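Local atomic coordinates of 5-formaminoimidazole-4-carboxamide-1-(beta)-D-ribofuranosyl 5'-monophosphate synthetase (Methanocaldococcus jannaschii, PDB entry 2R7L), a protein that catalyses the ATP- and formate-dependent, folate-independent formylation of AICAR to FAICAR in de novo purine biosynthesis. Residues Tyr14-Thr28 against Leu82-Phe95. Sequence-based numbering, arbitrary orientation.
Sequences YNKDEITIATLGSHT and LRELNSIVVPHGSF. With AMZ (aminoimidazole 4-carboxamide ribonucleotide), chain F.
Tyr14 lays one ring face against the backbone of Asn86, whose CA sits 3.6 Å from the centroid of that ring in a CH-pi contact. At the rim, Tyr14 OH donates to Ser87 O (3.0 Å), so the phenol spans the turn that ends helix 76-84, where Asn86, with positive phi, closes a Schellman motif. The Asn86 amide stands nearly perpendicular to the ring (88°), and its OD1 takes the backbone N-H of Asn15 from above the carbonyl plane. An alanine in place of Tyr14 would probably leave Ser87 O without its phenol donor and the Asn86 turn without the ring packed on it. Next along, Thr20 OG1 bonds to Leu85 O and lies 2.9 Å from Ser87 OG. Strands 20-24 and 87-89 then run parallel, Ala22 N donating to Ile88 O and Val90 N to Ala22 O; they are neighbours in a four-stranded parallel sheet of order 63-66, 43-47, 20-24, 87-89, within the Rossmann-like N-terminal region. On one face Ile21 and Ile88 meet Ile347 of helix 339-353; on the other, Ala22 CB rests on Ser87 CB. At the C-terminal end of strand 20-24, Thr23 OG1, anti to the backbone N (chi1 -156°), reaches Val90 O at 2.6 Å in the carbonyl plane. The His92 ring uses NE2 in its own plane to donate to Leu24 O (2.9 Å), while His27 CB lies over one face of it. The two imidazoles are nearly parallel (19°) but slid apart, and Gly93 lies over one face of the His27 ring, its CA in a CH-pi contact. The ring edge of His27 faces the AICAR ribose oxygen O. Ser26 OG donates to Ser94 OG, which is hydrogen-bonded to phosphate oxygen OP1 at a doubtfully short modelled 2.4 Å; Arg264 and Ser266 of a neighbouring subunit also bind the nucleotide.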
ATOM      1  N   TYR A  14     -19.647  17.574  24.112  1.00 57.28           N
ATOM      2  CA  TYR A  14     -19.038  16.316  23.705  1.00 55.62           C
ATOM      3  C   TYR A  14     -17.571  16.281  24.133  1.00 48.86           C
ATOM      4  O   TYR A  14     -16.900  17.310  24.160  1.00 45.03           O
ATOM      5  CB  TYR A  14     -19.132  16.164  22.179  1.00 58.05           C
ATOM      6  CG  TYR A  14     -20.358  15.426  21.657  1.00 58.01           C
ATOM      7  CD1 TYR A  14     -21.501  15.270  22.437  1.00 55.89           C
ATOM      8  CD2 TYR A  14     -20.374  14.907  20.365  1.00 55.64           C
ATOM      9  CE1 TYR A  14     -22.614  14.599  21.953  1.00 51.13           C
ATOM     10  CE2 TYR A  14     -21.481  14.245  19.871  1.00 52.20           C
ATOM     11  CZ  TYR A  14     -22.597  14.091  20.667  1.00 56.11           C
ATOM     12  OH  TYR A  14     -23.694  13.424  20.170  1.00 56.20           O
ATOM     13  N   ASN A  15     -17.081  15.095  24.474  1.00 46.79           N
ATOM     14  CA  ASN A  15     -15.649  14.869  24.629  1.00 40.28           C
ATOM     15  C   ASN A  15     -14.967  14.906  23.264  1.00 38.82           C
ATOM     16  O   ASN A  15     -14.990  13.923  22.523  1.00 40.91           O
ATOM     17  CB  ASN A  15     -15.415  13.512  25.296  1.00 38.94           C
ATOM     18  CG  ASN A  15     -13.950  13.263  25.634  1.00 45.66           C
ATOM     19  OD1 ASN A  15     -13.044  13.862  25.050  1.00 45.24           O
ATOM     20  ND2 ASN A  15     -13.714  12.362  26.578  1.00 48.26           N
ATOM     21  N   LYS A  16     -14.366  16.045  22.929  1.00 44.24           N
ATOM     22  CA  LYS A  16     -13.782  16.260  21.599  1.00 46.41           C
ATOM     23  C   LYS A  16     -12.606  15.343  21.246  1.00 47.69           C
ATOM     24  O   LYS A  16     -12.079  15.418  20.133  1.00 44.27           O
ATOM     25  CB  LYS A  16     -13.340  17.715  21.432  1.00 52.97           C
ATOM     26  CG  LYS A  16     -14.387  18.747  21.811  1.00 61.57           C
ATOM     27  CD  LYS A  16     -15.504  18.840  20.786  1.00 59.36           C
ATOM     28  CE  LYS A  16     -16.453  19.968  21.146  1.00 58.68           C
ATOM     29  NZ  LYS A  16     -16.890  19.846  22.565  1.00 57.70           N
ATOM     30  N   ASP A  17     -12.193  14.494  22.185  1.00 44.73           N
ATOM     31  CA  ASP A  17     -11.066  13.587  21.957  1.00 46.99           C
ATOM     32  C   ASP A  17     -11.589  12.199  21.614  1.00 45.91           C
ATOM     33  O   ASP A  17     -10.819  11.300  21.268  1.00 42.63           O
ATOM     34  CB  ASP A  17     -10.169  13.485  23.205  1.00 45.35           C
ATOM     35  CG  ASP A  17      -9.506  14.797  23.570  1.00 46.34           C
ATOM     36  OD1 ASP A  17      -9.007  15.497  22.665  1.00 45.10           O
ATOM     37  OD2 ASP A  17      -9.474  15.122  24.776  1.00 53.05           O
ATOM     38  N   GLU A  18     -12.902  12.028  21.729  1.00 41.87           N
ATOM     39  CA  GLU A  18     -13.520  10.725  21.537  1.00 44.00           C
ATOM     40  C   GLU A  18     -14.740  10.770  20.618  1.00 40.44           C
ATOM     41  O   GLU A  18     -15.713  10.041  20.832  1.00 37.40           O
ATOM     42  CB  GLU A  18     -13.900  10.130  22.889  1.00 43.10           C
ATOM     43  CG  GLU A  18     -12.742  10.110  23.870  1.00 54.26           C
ATOM     44  CD  GLU A  18     -13.098   9.445  25.175  1.00 53.57           C
ATOM     45  OE1 GLU A  18     -14.256   8.999  25.319  1.00 59.01           O
ATOM     46  OE2 GLU A  18     -12.217   9.370  26.057  1.00 54.74           O
ATOM     47  N   ILE A  19     -14.683  11.621  19.598  1.00 41.70           N
ATOM     48  CA  ILE A  19     -15.781  11.727  18.640  1.00 44.51           C
ATOM     49  C   ILE A  19     -15.889  10.431  17.838  1.00 47.44           C
ATOM     50  O   ILE A  19     -14.916   9.982  17.223  1.00 45.83           O
ATOM     51  CB  ILE A  19     -15.601  12.921  17.682  1.00 41.62           C
ATOM     52  CG1 ILE A  19     -15.566  14.238  18.459  1.00 41.86           C
ATOM     53  CG2 ILE A  19     -16.704  12.947  16.629  1.00 40.60           C
ATOM     54  CD1 ILE A  19     -16.772  14.476  19.327  1.00 42.04           C
ATOM     55  N   THR A  20     -17.067   9.820  17.879  1.00 42.35           N
ATOM     56  CA  THR A  20     -17.324   8.621  17.097  1.00 44.80           C
ATOM     57  C   THR A  20     -18.273   8.939  15.942  1.00 42.39           C
ATOM     58  O   THR A  20     -18.887  10.011  15.898  1.00 42.74           O
ATOM     59  CB  THR A  20     -17.939   7.502  17.943  1.00 40.76           C
ATOM     60  OG1 THR A  20     -19.267   7.871  18.327  1.00 40.00           O
ATOM     61  CG2 THR A  20     -17.098   7.235  19.186  1.00 40.18           C
ATOM     62  N   ILE A  21     -18.380   8.008  15.005  1.00 36.42           N
ATOM     63  CA  ILE A  21     -19.311   8.157  13.894  1.00 33.12           C
ATOM     64  C   ILE A  21     -20.358   7.076  14.007  1.00 30.93           C
ATOM     65  O   ILE A  21     -20.029   5.895  14.140  1.00 35.03           O
ATOM     66  CB  ILE A  21     -18.598   8.090  12.531  1.00 32.96           C
ATOM     67  CG1 ILE A  21     -17.800   9.377  12.310  1.00 29.41           C
ATOM     68  CG2 ILE A  21     -19.614   7.874  11.397  1.00 30.16           C
ATOM     69  CD1 ILE A  21     -16.934   9.369  11.075  1.00 29.55           C
ATOM     70  N   ALA A  22     -21.623   7.486  13.997  1.00 33.43           N
ATOM     71  CA  ALA A  22     -22.719   6.536  14.107  1.00 35.79           C
ATOM     72  C   ALA A  22     -23.687   6.607  12.916  1.00 33.97           C
ATOM     73  O   ALA A  22     -23.800   7.631  12.233  1.00 29.28           O
ATOM     74  CB  ALA A  22     -23.469   6.742  15.417  1.00 35.20           C
ATOM     75  N   THR A  23     -24.382   5.502  12.686  1.00 30.56           N
ATOM     76  CA  THR A  23     -25.389   5.423  11.648  1.00 36.22           C
ATOM     77  C   THR A  23     -26.204   4.166  11.904  1.00 36.19           C
ATOM     78  O   THR A  23     -25.809   3.316  12.702  1.00 34.97           O
ATOM     79  CB  THR A  23     -24.751   5.374  10.236  1.00 36.90           C
ATOM     80  OG1 THR A  23     -25.684   5.859   9.261  1.00 40.83           O
ATOM     81  CG2 THR A  23     -24.318   3.965   9.885  1.00 29.47           C
ATOM     82  N   LEU A  24     -27.353   4.058  11.244  1.00 40.14           N
ATOM     83  CA  LEU A  24     -28.186   2.865  11.362  1.00 34.68           C
ATOM     84  C   LEU A  24     -27.665   1.788  10.426  1.00 27.49           C
ATOM     85  O   LEU A  24     -27.266   2.076   9.300  1.00 36.46           O
ATOM     86  CB  LEU A  24     -29.660   3.196  11.054  1.00 37.08           C
ATOM     87  CG  LEU A  24     -30.620   2.032  10.790  1.00 38.92           C
ATOM     88  CD1 LEU A  24     -30.861   1.234  12.054  1.00 40.78           C
ATOM     89  CD2 LEU A  24     -31.941   2.531  10.214  1.00 41.24           C
ATOM     90  N   GLY A  25     -27.689   0.544  10.888  1.00 28.35           N
ATOM     91  CA  GLY A  25     -27.145  -0.567  10.132  1.00 28.72           C
ATOM     92  C   GLY A  25     -27.991  -0.991   8.942  1.00 33.18           C
ATOM     93  O   GLY A  25     -28.672  -2.012   8.988  1.00 27.64           O
ATOM     94  N   SER A  26     -27.916  -0.217   7.863  1.00 27.33           N
ATOM     95  CA  SER A  26     -28.661  -0.507   6.647  1.00 28.57           C
ATOM     96  C   SER A  26     -28.300   0.505   5.577  1.00 31.05           C
ATOM     97  O   SER A  26     -27.532   1.434   5.827  1.00 31.41           O
ATOM     98  CB  SER A  26     -30.172  -0.426   6.912  1.00 30.59           C
ATOM     99  OG  SER A  26     -30.897  -0.870   5.778  1.00 38.42           O
ATOM    100  N   HIS A  27     -28.881   0.325   4.390  1.00 32.76           N
ATOM    101  CA  HIS A  27     -28.784   1.293   3.294  1.00 29.56           C
ATOM    102  C   HIS A  27     -27.379   1.416   2.702  1.00 31.76           C
ATOM    103  O   HIS A  27     -27.101   0.861   1.643  1.00 30.11           O
ATOM    104  CB  HIS A  27     -29.286   2.668   3.727  1.00 23.55           C
ATOM    105  CG  HIS A  27     -29.512   3.607   2.586  1.00 32.77           C
ATOM    106  ND1 HIS A  27     -28.624   4.608   2.260  1.00 30.35           N
ATOM    107  CD2 HIS A  27     -30.522   3.692   1.686  1.00 32.07           C
ATOM    108  CE1 HIS A  27     -29.078   5.274   1.213  1.00 38.67           C
ATOM    109  NE2 HIS A  27     -30.228   4.737   0.844  1.00 37.65           N
ATOM    110  N   THR A  28     -26.511   2.161   3.389  1.00 36.75           N
ATOM    111  CA  THR A  28     -25.138   2.386   2.947  1.00 28.54           C
ATOM    112  C   THR A  28     -24.153   2.316   4.119  1.00 34.71           C
ATOM    113  O   THR A  28     -23.008   2.741   4.002  1.00 35.96           O
ATOM    114  CB  THR A  28     -24.994   3.766   2.276  1.00 36.44           C
ATOM    115  OG1 THR A  28     -25.737   4.742   3.023  1.00 27.21           O
ATOM    116  CG2 THR A  28     -25.512   3.731   0.835  1.00 35.41           C
ATOM    117  N   LEU A  82     -26.371   7.702  22.115  1.00 51.26           N
ATOM    118  CA  LEU A  82     -25.600   8.290  21.024  1.00 47.93           C
ATOM    119  C   LEU A  82     -24.869   9.545  21.471  1.00 49.70           C
ATOM    120  O   LEU A  82     -23.753   9.821  21.024  1.00 47.11           O
ATOM    121  CB  LEU A  82     -26.495   8.612  19.824  1.00 45.17           C
ATOM    122  CG  LEU A  82     -27.041   7.452  18.988  1.00 45.11           C
ATOM    123  CD1 LEU A  82     -28.028   7.969  17.946  1.00 45.37           C
ATOM    124  CD2 LEU A  82     -25.911   6.677  18.323  1.00 41.40           C
ATOM    125  N   ARG A  83     -25.505  10.309  22.350  1.00 52.36           N
ATOM    126  CA  ARG A  83     -24.901  11.531  22.865  1.00 55.59           C
ATOM    127  C   ARG A  83     -23.791  11.220  23.866  1.00 50.50           C
ATOM    128  O   ARG A  83     -22.809  11.949  23.951  1.00 46.01           O
ATOM    129  CB  ARG A  83     -25.957  12.437  23.503  1.00 57.88           C
ATOM    130  CG  ARG A  83     -26.655  13.380  22.528  1.00 57.21           C
ATOM    131  CD  ARG A  83     -27.531  14.366  23.286  1.00 58.22           C
ATOM    132  NE  ARG A  83     -28.461  13.663  24.165  1.00 58.95           N
ATOM    133  CZ  ARG A  83     -29.773  13.591  23.968  1.00 59.14           C
ATOM    134  NH1 ARG A  83     -30.326  14.202  22.928  1.00 50.66           N
ATOM    135  NH2 ARG A  83     -30.534  12.914  24.820  1.00 56.94           N
ATOM    136  N   GLU A  84     -23.954  10.131  24.612  1.00 48.78           N
ATOM    137  CA  GLU A  84     -22.973   9.728  25.615  1.00 58.43           C
ATOM    138  C   GLU A  84     -21.758   9.081  24.962  1.00 57.57           C
ATOM    139  O   GLU A  84     -20.707   8.937  25.588  1.00 56.11           O
ATOM    140  CB  GLU A  84     -23.594   8.752  26.615  1.00 58.73           C
ATOM    141  CG  GLU A  84     -24.542   9.392  27.619  1.00 70.01           C
ATOM    142  CD  GLU A  84     -25.234   8.367  28.504  1.00 73.79           C
ATOM    143  OE1 GLU A  84     -24.947   7.157  28.357  1.00 79.19           O
ATOM    144  OE2 GLU A  84     -26.068   8.769  29.346  1.00 80.05           O
ATOM    145  N   LEU A  85     -21.917   8.686  23.702  1.00 53.49           N
ATOM    146  CA  LEU A  85     -20.851   8.052  22.944  1.00 39.52           C
ATOM    147  C   LEU A  85     -20.141   9.073  22.083  1.00 39.87           C
ATOM    148  O   LEU A  85     -19.210   8.737  21.350  1.00 46.43           O
ATOM    149  CB  LEU A  85     -21.410   6.928  22.073  1.00 39.60           C
ATOM    150  CG  LEU A  85     -21.707   5.625  22.816  1.00 40.87           C
ATOM    151  CD1 LEU A  85     -22.464   4.672  21.921  1.00 46.26           C
ATOM    152  CD2 LEU A  85     -20.421   4.986  23.314  1.00 46.25           C
ATOM    153  N   ASN A  86     -20.582  10.326  22.179  1.00 36.02           N
ATOM    154  CA  ASN A  86     -20.008  11.422  21.389  1.00 41.77           C
ATOM    155  C   ASN A  86     -20.147  11.216  19.876  1.00 42.81           C
ATOM    156  O   ASN A  86     -19.286  11.635  19.094  1.00 41.54           O
ATOM    157  CB  ASN A  86     -18.545  11.658  21.778  1.00 43.92           C
ATOM    158  CG  ASN A  86     -18.365  11.831  23.276  1.00 44.69           C
ATOM    159  OD1 ASN A  86     -18.697  12.877  23.838  1.00 44.59           O
ATOM    160  ND2 ASN A  86     -17.843  10.802  23.931  1.00 40.00           N
ATOM    161  N   SER A  87     -21.250  10.589  19.475  1.00 44.66           N
ATOM    162  CA  SER A  87     -21.501  10.255  18.073  1.00 33.63           C
ATOM    163  C   SER A  87     -22.004  11.418  17.234  1.00 35.47           C
ATOM    164  O   SER A  87     -22.939  12.126  17.627  1.00 40.58           O
ATOM    165  CB  SER A  87     -22.516   9.122  17.979  1.00 34.66           C
ATOM    166  OG  SER A  87     -22.118   7.990  18.733  1.00 37.13           O
ATOM    167  N   ILE A  88     -21.371  11.614  16.081  1.00 33.87           N
ATOM    168  CA  ILE A  88     -21.961  12.379  14.990  1.00 27.20           C
ATOM    169  C   ILE A  88     -22.652  11.368  14.078  1.00 42.30           C
ATOM    170  O   ILE A  88     -22.004  10.457  13.549  1.00 44.98           O
ATOM    171  CB  ILE A  88     -20.909  13.131  14.178  1.00 32.53           C
ATOM    172  CG1 ILE A  88     -20.167  14.144  15.058  1.00 35.58           C
ATOM    173  CG2 ILE A  88     -21.544  13.815  12.959  1.00 28.67           C
ATOM    174  CD1 ILE A  88     -19.067  14.892  14.323  1.00 35.63           C
ATOM    175  N   VAL A  89     -23.965  11.517  13.908  1.00 42.97           N
ATOM    176  CA  VAL A  89     -24.743  10.596  13.078  1.00 42.28           C
ATOM    177  C   VAL A  89     -24.643  10.939  11.595  1.00 38.89           C
ATOM    178  O   VAL A  89     -24.793  12.100  11.202  1.00 38.24           O
ATOM    179  CB  VAL A  89     -26.227  10.570  13.487  1.00 48.84           C
ATOM    180  CG1 VAL A  89     -27.057   9.792  12.464  1.00 45.93           C
ATOM    181  CG2 VAL A  89     -26.379   9.963  14.875  1.00 47.16           C
ATOM    182  N   VAL A  90     -24.373   9.925  10.777  1.00 35.49           N
ATOM    183  CA  VAL A  90     -24.405  10.093   9.322  1.00 37.57           C
ATOM    184  C   VAL A  90     -25.751   9.579   8.800  1.00 36.90           C
ATOM    185  O   VAL A  90     -26.061   8.390   8.912  1.00 36.17           O
ATOM    186  CB  VAL A  90     -23.223   9.375   8.625  1.00 34.84           C
ATOM    187  CG1 VAL A  90     -23.351   9.457   7.106  1.00 34.32           C
ATOM    188  CG2 VAL A  90     -21.897   9.987   9.078  1.00 30.71           C
ATOM    189  N   PRO A  91     -26.571  10.488   8.262  1.00 36.64           N
ATOM    190  CA  PRO A  91     -27.917  10.120   7.854  1.00 41.28           C
ATOM    191  C   PRO A  91     -27.946   9.428   6.495  1.00 39.49           C
ATOM    192  O   PRO A  91     -27.095   9.688   5.634  1.00 45.27           O
ATOM    193  CB  PRO A  91     -28.623  11.472   7.767  1.00 36.85           C
ATOM    194  CG  PRO A  91     -27.550  12.407   7.345  1.00 42.20           C
ATOM    195  CD  PRO A  91     -26.283  11.911   8.004  1.00 38.46           C
ATOM    196  N   HIS A  92     -28.920   8.548   6.319  1.00 42.45           N
ATOM    197  CA  HIS A  92     -29.154   7.904   5.039  1.00 43.37           C
ATOM    198  C   HIS A  92     -30.617   7.468   4.871  1.00 47.17           C
ATOM    199  O   HIS A  92     -31.419   7.558   5.807  1.00 42.32           O
ATOM    200  CB  HIS A  92     -28.204   6.721   4.851  1.00 38.13           C
ATOM    201  CG  HIS A  92     -28.329   5.662   5.900  1.00 35.01           C
ATOM    202  ND1 HIS A  92     -29.521   5.041   6.193  1.00 35.52           N
ATOM    203  CD2 HIS A  92     -27.399   5.083   6.696  1.00 33.58           C
ATOM    204  CE1 HIS A  92     -29.328   4.134   7.133  1.00 35.08           C
ATOM    205  NE2 HIS A  92     -28.047   4.142   7.459  1.00 38.98           N
ATOM    206  N   GLY A  93     -30.941   6.987   3.673  1.00 48.04           N
ATOM    207  CA  GLY A  93     -32.302   6.586   3.311  1.00 46.76           C
ATOM    208  C   GLY A  93     -33.085   5.830   4.365  1.00 40.71           C
ATOM    209  O   GLY A  93     -34.164   6.267   4.767  1.00 41.88           O
ATOM    210  N   SER A  94     -32.547   4.695   4.805  1.00 38.47           N
ATOM    211  CA  SER A  94     -33.224   3.844   5.778  1.00 40.08           C
ATOM    212  C   SER A  94     -33.372   4.523   7.126  1.00 46.26           C
ATOM    213  O   SER A  94     -34.323   4.249   7.857  1.00 47.05           O
ATOM    214  CB  SER A  94     -32.472   2.529   5.979  1.00 43.39           C
ATOM    215  OG  SER A  94     -32.474   1.748   4.806  1.00 46.32           O
ATOM    216  N   PHE A  95     -32.418   5.387   7.462  1.00 45.59           N
ATOM    217  CA  PHE A  95     -32.438   6.067   8.746  1.00 43.47           C
ATOM    218  C   PHE A  95     -33.561   7.091   8.796  1.00 44.52           C
ATOM    219  O   PHE A  95     -34.335   7.131   9.753  1.00 43.87           O
ATOM    220  CB  PHE A  95     -31.106   6.756   9.035  1.00 37.68           C
ATOM    221  CG  PHE A  95     -31.164   7.698  10.201  1.00 32.67           C
ATOM    222  CD1 PHE A  95     -31.247   7.207  11.499  1.00 37.55           C
ATOM    223  CD2 PHE A  95     -31.160   9.067  10.005  1.00 31.95           C
ATOM    224  CE1 PHE A  95     -31.316   8.064  12.576  1.00 35.00           C
ATOM    225  CE2 PHE A  95     -31.231   9.934  11.076  1.00 36.96           C
ATOM    226  CZ  PHE A  95     -31.306   9.432  12.364  1.00 38.58           C
TER
HETATM  227  O5  AMZ F 401     -28.937   0.297  -3.798  1.00 35.53           O
HETATM  228  C6  AMZ F 401     -29.646   1.291  -3.972  1.00 33.97           C
HETATM  229  N2  AMZ F 401     -29.585   2.080  -5.042  1.00 26.89           N
HETATM  230  C3A AMZ F 401     -30.688   1.690  -2.939  1.00 27.91           C
HETATM  231  C7A AMZ F 401     -31.628   2.699  -3.050  1.00 31.41           C
HETATM  232  N3  AMZ F 401     -31.808   3.532  -4.077  1.00 25.65           N
HETATM  233  N1  AMZ F 401     -30.858   1.094  -1.765  1.00 32.69           N
HETATM  234  C5  AMZ F 401     -31.872   1.720  -1.152  1.00 26.94           C
HETATM  235  N   AMZ F 401     -32.340   2.696  -1.938  1.00 35.75           N
HETATM  236  C1  AMZ F 401     -33.450   3.624  -1.613  1.00 40.42           C
HETATM  237  C2  AMZ F 401     -34.819   3.075  -2.015  1.00 42.31           C
HETATM  238  C3  AMZ F 401     -35.393   2.560  -0.708  1.00 45.06           C
HETATM  239  O2  AMZ F 401     -36.801   2.788  -0.690  1.00 52.16           O
HETATM  240  O1  AMZ F 401     -35.604   4.172  -2.496  1.00 50.91           O
HETATM  241  O   AMZ F 401     -33.428   3.720  -0.179  1.00 38.43           O
HETATM  242  C   AMZ F 401     -34.745   3.477   0.325  1.00 48.29           C
HETATM  243  C4  AMZ F 401     -34.573   2.779   1.689  1.00 41.52           C
HETATM  244  O3  AMZ F 401     -33.817   1.582   1.535  1.00 32.80           O
HETATM  245  P   AMZ F 401     -34.265   0.270   2.296  1.00 35.93           P
HETATM  246  OP1 AMZ F 401     -34.173   0.346   3.777  1.00 38.70           O
HETATM  247  O4  AMZ F 401     -35.776  -0.049   1.847  1.00 41.19           O
HETATM  248  OP2 AMZ F 401     -33.360  -0.946   1.723  1.00 34.79           O